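Local coordinates for phosphotriesterase homology protein (Escherichia coli, PDB 1BF6) that uses two zinc ions per subunit to hydrolyse phosphorylated glyceryl acetates, and also acts on aromatic acetates and propionates, at residues 53-56 with 57-60; 82-85 with 86-89. All coordinates share one frame; numbering follows the deposited sequence.

Contact 1: residues 53-56 with 57-60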
loop_
_atom_site.group_PDB
_atom_site.type_symbol
_atom_site.label_atom_id
_atom_site.label_comp_id
_atom_site.label_asym_id
_atom_site.label_seq_id
_atom_site.Cartn_x
_atom_site.Cartn_y
_atom_site.Cartn_z
ATOM N N MET A 53 1.754 -5.015 -1.152
ATOM C CA MET A 53 0.443 -5.120 -0.508
ATOM C C MET A 53 -0.399 -6.374 -0.725
ATOM O O MET A 53 -1.589 -6.382 -0.381
ATOM C CB MET A 53 -0.395 -3.917 -0.943
ATOM C CG MET A 53 0.229 -2.559 -0.637
ATOM S SD MET A 53 0.077 -2.091 1.112
ATOM C CE MET A 53 1.658 -2.451 1.634
ATOM N N THR A 54 0.195 -7.405 -1.307
ATOM C CA THR A 54 -0.523 -8.646 -1.594
ATOM C C THR A 54 -0.463 -9.594 -0.397
ATOM O O THR A 54 0.587 -10.161 -0.134
ATOM C CB THR A 54 0.096 -9.403 -2.819
ATOM O OG1 THR A 54 0.242 -8.508 -3.934
ATOM C CG2 THR A 54 -0.791 -10.568 -3.244
ATOM N N ASN A 55 -1.567 -9.735 0.340
ATOM C CA ASN A 55 -1.568 -10.685 1.452
ATOM C C ASN A 55 -1.850 -12.110 0.931
ATOM O O ASN A 55 -2.114 -12.310 -0.273
ATOM C CB ASN A 55 -2.461 -10.257 2.642
ATOM C CG ASN A 55 -3.792 -9.672 2.235
ATOM O OD1 ASN A 55 -4.577 -10.298 1.525
ATOM N ND2 ASN A 55 -4.091 -8.484 2.755
ATOM N N ARG A 56 -1.750 -13.105 1.807
ATOM C CA ARG A 56 -1.903 -14.494 1.384
ATOM C C ARG A 56 -2.976 -14.852 0.357
ATOM O O ARG A 56 -2.656 -15.344 -0.727
ATOM C CB ARG A 56 -2.014 -15.431 2.593
ATOM C CG ARG A 56 -2.035 -16.885 2.180
ATOM C CD ARG A 56 -1.842 -17.820 3.355
ATOM N NE ARG A 56 -2.035 -19.204 2.937
ATOM C CZ ARG A 56 -1.926 -20.256 3.740
ATOM N NH1 ARG A 56 -1.613 -20.091 5.018
ATOM N NH2 ARG A 56 -2.172 -21.477 3.271
ATOM N N TYR A 57 -4.231 -14.580 0.694
ATOM C CA TYR A 57 -5.350 -14.925 -0.166
ATOM C C TYR A 57 -5.670 -13.975 -1.316
ATOM O O TYR A 57 -6.737 -14.052 -1.935
ATOM C CB TYR A 57 -6.561 -15.270 0.691
ATOM C CG TYR A 57 -6.249 -16.424 1.631
ATOM C CD1 TYR A 57 -6.289 -17.748 1.183
ATOM C CD2 TYR A 57 -5.834 -16.188 2.951
ATOM C CE1 TYR A 57 -5.916 -18.813 2.022
ATOM C CE2 TYR A 57 -5.465 -17.245 3.791
ATOM C CZ TYR A 57 -5.506 -18.548 3.322
ATOM O OH TYR A 57 -5.138 -19.586 4.150
ATOM N N MET A 58 -4.716 -13.090 -1.598
ATOM C CA MET A 58 -4.804 -12.163 -2.713
ATOM C C MET A 58 -3.865 -12.734 -3.778
ATOM O O MET A 58 -3.747 -12.195 -4.882
ATOM C CB MET A 58 -4.338 -10.759 -2.306
ATOM C CG MET A 58 -5.375 -9.937 -1.553
ATOM S SD MET A 58 -4.673 -8.437 -0.826
ATOM C CE MET A 58 -4.678 -7.319 -2.275
ATOM N N GLY A 59 -3.201 -13.837 -3.448
ATOM C CA GLY A 59 -2.294 -14.464 -4.393
ATOM C C GLY A 59 -0.829 -14.127 -4.191
ATOM O O GLY A 59 -0.053 -14.117 -5.156
ATOM N N ARG A 60 -0.443 -13.865 -2.939
ATOM C CA ARG A 60 0.944 -13.545 -2.613
ATOM C C ARG A 60 1.869 -14.701 -2.992
ATOM O O ARG A 60 1.469 -15.868 -2.977
ATOM C CB ARG A 60 1.077 -13.241 -1.108
ATOM C CG ARG A 60 2.477 -12.768 -0.645
ATOM C CD ARG A 60 2.539 -12.628 0.891
ATOM N NE ARG A 60 2.430 -13.937 1.537
ATOM C CZ ARG A 60 1.871 -14.157 2.727
ATOM N NH1 ARG A 60 1.370 -13.156 3.439
ATOM N NH2 ARG A 60 1.751 -15.400 3.169
HETATM O O HOH W 1 -5.394 -12.630 2.719
HETATM O O HOH W 2 -1.617 -12.858 4.804
#

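Contact 2: residues 82-85 with 86-89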
loop_
_atom_site.group_PDB
_atom_site.type_symbol
_atom_site.label_atom_id
_atom_site.label_comp_id
_atom_site.label_asym_id
_atom_site.label_seq_id
_atom_site.Cartn_x
_atom_site.Cartn_y
_atom_site.Cartn_z
ATOM N N TYR A 82 -5.754 -9.694 5.667
ATOM C CA TYR A 82 -6.912 -10.126 4.884
ATOM C C TYR A 82 -7.433 -8.891 4.149
ATOM O O TYR A 82 -7.464 -7.785 4.703
ATOM C CB TYR A 82 -7.982 -10.782 5.767
ATOM C CG TYR A 82 -7.636 -12.219 6.124
ATOM C CD1 TYR A 82 -6.859 -12.516 7.250
ATOM C CD2 TYR A 82 -8.053 -13.283 5.311
ATOM C CE1 TYR A 82 -6.502 -13.829 7.553
ATOM C CE2 TYR A 82 -7.706 -14.603 5.606
ATOM C CZ TYR A 82 -6.926 -14.871 6.727
ATOM O OH TYR A 82 -6.533 -16.166 6.993
ATOM N N TYR A 83 -7.848 -9.100 2.901
ATOM C CA TYR A 83 -8.285 -8.035 1.999
ATOM C C TYR A 83 -9.576 -7.264 2.293
ATOM O O TYR A 83 -9.535 -6.208 2.912
ATOM C CB TYR A 83 -8.263 -8.595 0.578
ATOM C CG TYR A 83 -8.336 -7.572 -0.535
ATOM C CD1 TYR A 83 -7.907 -6.261 -0.347
ATOM C CD2 TYR A 83 -8.847 -7.930 -1.783
ATOM C CE1 TYR A 83 -7.992 -5.331 -1.375
ATOM C CE2 TYR A 83 -8.931 -7.019 -2.813
ATOM C CZ TYR A 83 -8.509 -5.719 -2.607
ATOM O OH TYR A 83 -8.646 -4.818 -3.634
ATOM N N GLN A 84 -10.698 -7.703 1.734
ATOM C CA GLN A 84 -11.987 -7.060 1.972
ATOM C C GLN A 84 -13.077 -8.123 1.877
ATOM O O GLN A 84 -12.825 -9.243 1.416
ATOM C CB GLN A 84 -12.258 -5.899 1.011
ATOM C CG GLN A 84 -12.112 -6.239 -0.443
ATOM C CD GLN A 84 -12.544 -5.100 -1.327
ATOM O OE1 GLN A 84 -13.672 -4.624 -1.236
ATOM N NE2 GLN A 84 -11.645 -4.652 -2.194
ATOM N N ASP A 85 -14.269 -7.756 2.324
ATOM C CA ASP A 85 -15.407 -8.669 2.382
ATOM C C ASP A 85 -15.626 -9.609 1.203
ATOM O O ASP A 85 -15.622 -10.835 1.372
ATOM C CB ASP A 85 -16.687 -7.916 2.700
ATOM C CG ASP A 85 -17.723 -8.815 3.322
ATOM O OD1 ASP A 85 -17.651 -9.044 4.552
ATOM O OD2 ASP A 85 -18.569 -9.347 2.575
ATOM N N ALA A 86 -15.737 -9.039 0.008
ATOM C CA ALA A 86 -15.975 -9.829 -1.196
ATOM C C ALA A 86 -14.884 -10.838 -1.550
ATOM O O ALA A 86 -15.161 -11.832 -2.220
ATOM C CB ALA A 86 -16.251 -8.902 -2.373
ATOM N N PHE A 87 -13.660 -10.612 -1.066
ATOM C CA PHE A 87 -12.536 -11.499 -1.359
ATOM C C PHE A 87 -12.094 -12.425 -0.218
ATOM O O PHE A 87 -11.175 -13.228 -0.398
ATOM C CB PHE A 87 -11.324 -10.681 -1.834
ATOM C CG PHE A 87 -11.562 -9.897 -3.099
ATOM C CD1 PHE A 87 -12.384 -8.774 -3.101
ATOM C CD2 PHE A 87 -10.956 -10.280 -4.288
ATOM C CE1 PHE A 87 -12.602 -8.042 -4.270
ATOM C CE2 PHE A 87 -11.166 -9.554 -5.470
ATOM C CZ PHE A 87 -11.988 -8.439 -5.455
ATOM N N PHE A 88 -12.741 -12.334 0.942
ATOM C CA PHE A 88 -12.353 -13.172 2.088
ATOM C C PHE A 88 -12.584 -14.676 1.909
ATOM O O PHE A 88 -13.598 -15.089 1.337
ATOM C CB PHE A 88 -13.144 -12.796 3.353
ATOM C CG PHE A 88 -12.790 -11.466 3.966
ATOM C CD1 PHE A 88 -11.488 -10.954 3.908
ATOM C CD2 PHE A 88 -13.770 -10.742 4.652
ATOM C CE1 PHE A 88 -11.173 -9.736 4.533
ATOM C CE2 PHE A 88 -13.471 -9.531 5.277
ATOM C CZ PHE A 88 -12.167 -9.023 5.218
ATOM N N PRO A 89 -11.631 -15.509 2.367
ATOM C CA PRO A 89 -11.824 -16.961 2.254
ATOM C C PRO A 89 -12.928 -17.257 3.292
ATOM O O PRO A 89 -13.212 -16.416 4.158
ATOM C CB PRO A 89 -10.488 -17.533 2.743
ATOM C CG PRO A 89 -9.507 -16.443 2.450
ATOM C CD PRO A 89 -10.256 -15.190 2.802
HETATM O O HOH W 3 -15.648 -6.196 -0.500
#

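Contact 1: residues 53-56 with 57-60
The side chains of Arg56 and Tyr57 lie alongside each other and point the same way. They leave a tight turn in the loop that follows strand 47-52 of this TIM-barrel fold. Arg56 CG sits over one face of the Tyr57 ring, 3.9 Å from its centroid, in a CH-pi contact. The Arg56 chain starts with CG anti to the backbone N (chi1 -174°) and stays extended to NE, which carries the guanidinium out as far as the phenol. There Tyr57 OH lies above the middle of the guanidinium, 3.3 Å from Arg56 CZ, with the two flat groups only 11° from parallel. A serine in place of the tyrosine would probably strip Arg56 of this flat support and leave its guanidinium freer to swing.

Two backbone bonds close the turn. Met58 N donates to Asn55 O at 3.0 Å, and Gly59 N donates to Arg56 O at 3.2 Å. Arg60 then folds back along the start of the turn. Its CG packs on Thr54 O at 3.3 Å, and Arg56 N lies over one face of its guanidinium, toward the rim. Salt bridges to Glu107 and Asp113 and a hydrogen bond to Cys79 O probably hold this guanidinium in place.

The start of the turn reaches the metal centre. Thr54 OG1 is hydrogen-bonded to His13 ND1 and to Glu52, making Thr54 a second-shell partner of a zinc ligand. Thr54 CG2 packs against Met58 CB, 3.7 Å away. Asn55 ND2 reaches across to Ala123 O of strand 122-126. The other arm of the amide is held by water: water 1 donates to Asn55 OD1 at 2.7 Å and accepts from Tyr57 N at 3.0 Å.

Contact 2: residues 82-85 with 86-89
Tyr83 turns the edge of its ring onto the face of Phe87, a T-shaped (edge-to-face) pair with centroids 5.0 Å apart and planes at 59°. Tyr83 CE2 is the bump and sits over the middle of the Phe87 ring. Gln84 fills the angle between the two rings. Its CG is placed between the backbone N and the carbonyl carbon (chi1 53°), and from there it lies over a face of Tyr83 while touching Phe87 CD1 at 3.7 Å.

A short 3-10 turn brings these groups together. Phe87 N donates to Gln84 O at 3.0 Å, and Phe88 N to Asp85 O at 3.3 Å. Water 3 bridges Gln84 OE1 and Ala86 N. The Phe88 ring folds back against the chain that leads into the turn. Gln84 O lies over the middle of its face, 3.3 Å from Phe88 CD1, while Tyr82 CB meets Phe88 CE1 at 3.6 Å. Pro89 CD fits against the rim of the Tyr82 ring, in its plane, 3.8 Å from Tyr82 CE2.

The turn lies in the loop between strand 75-80 and helix 91-94. Phe88 rests on Leu135 and Val139 of helix 134-150, whose Glu136 accepts a bond from Asp85 N. The Tyr83 backbone is also hydrogen-bonded to Gly126 of strand 122-126.

Contacts 1 and 2 are turns in the loops that follow two adjacent parallel strands, 47-52 and 75-80. Their centres are about 10 Å apart. Both are closed by backbone bonds and carry a bridging water, but their side chains differ. Contact 1 is largely buried and uses arginines and polar groups with one tyrosine, with a direct link to a zinc ligand. Contact 2 lies nearer the surface and packs aromatic rings. The side chain of Tyr83 still comes within about 4 Å of a zinc ion and stacks edge-to-face with His157. The two turns touch, for instance Tyr57 CG against Pro89 CG at 3.4 Å. His91 also joins them, packing on the Tyr57 ring and hydrogen-bonding to Tyr82 OH.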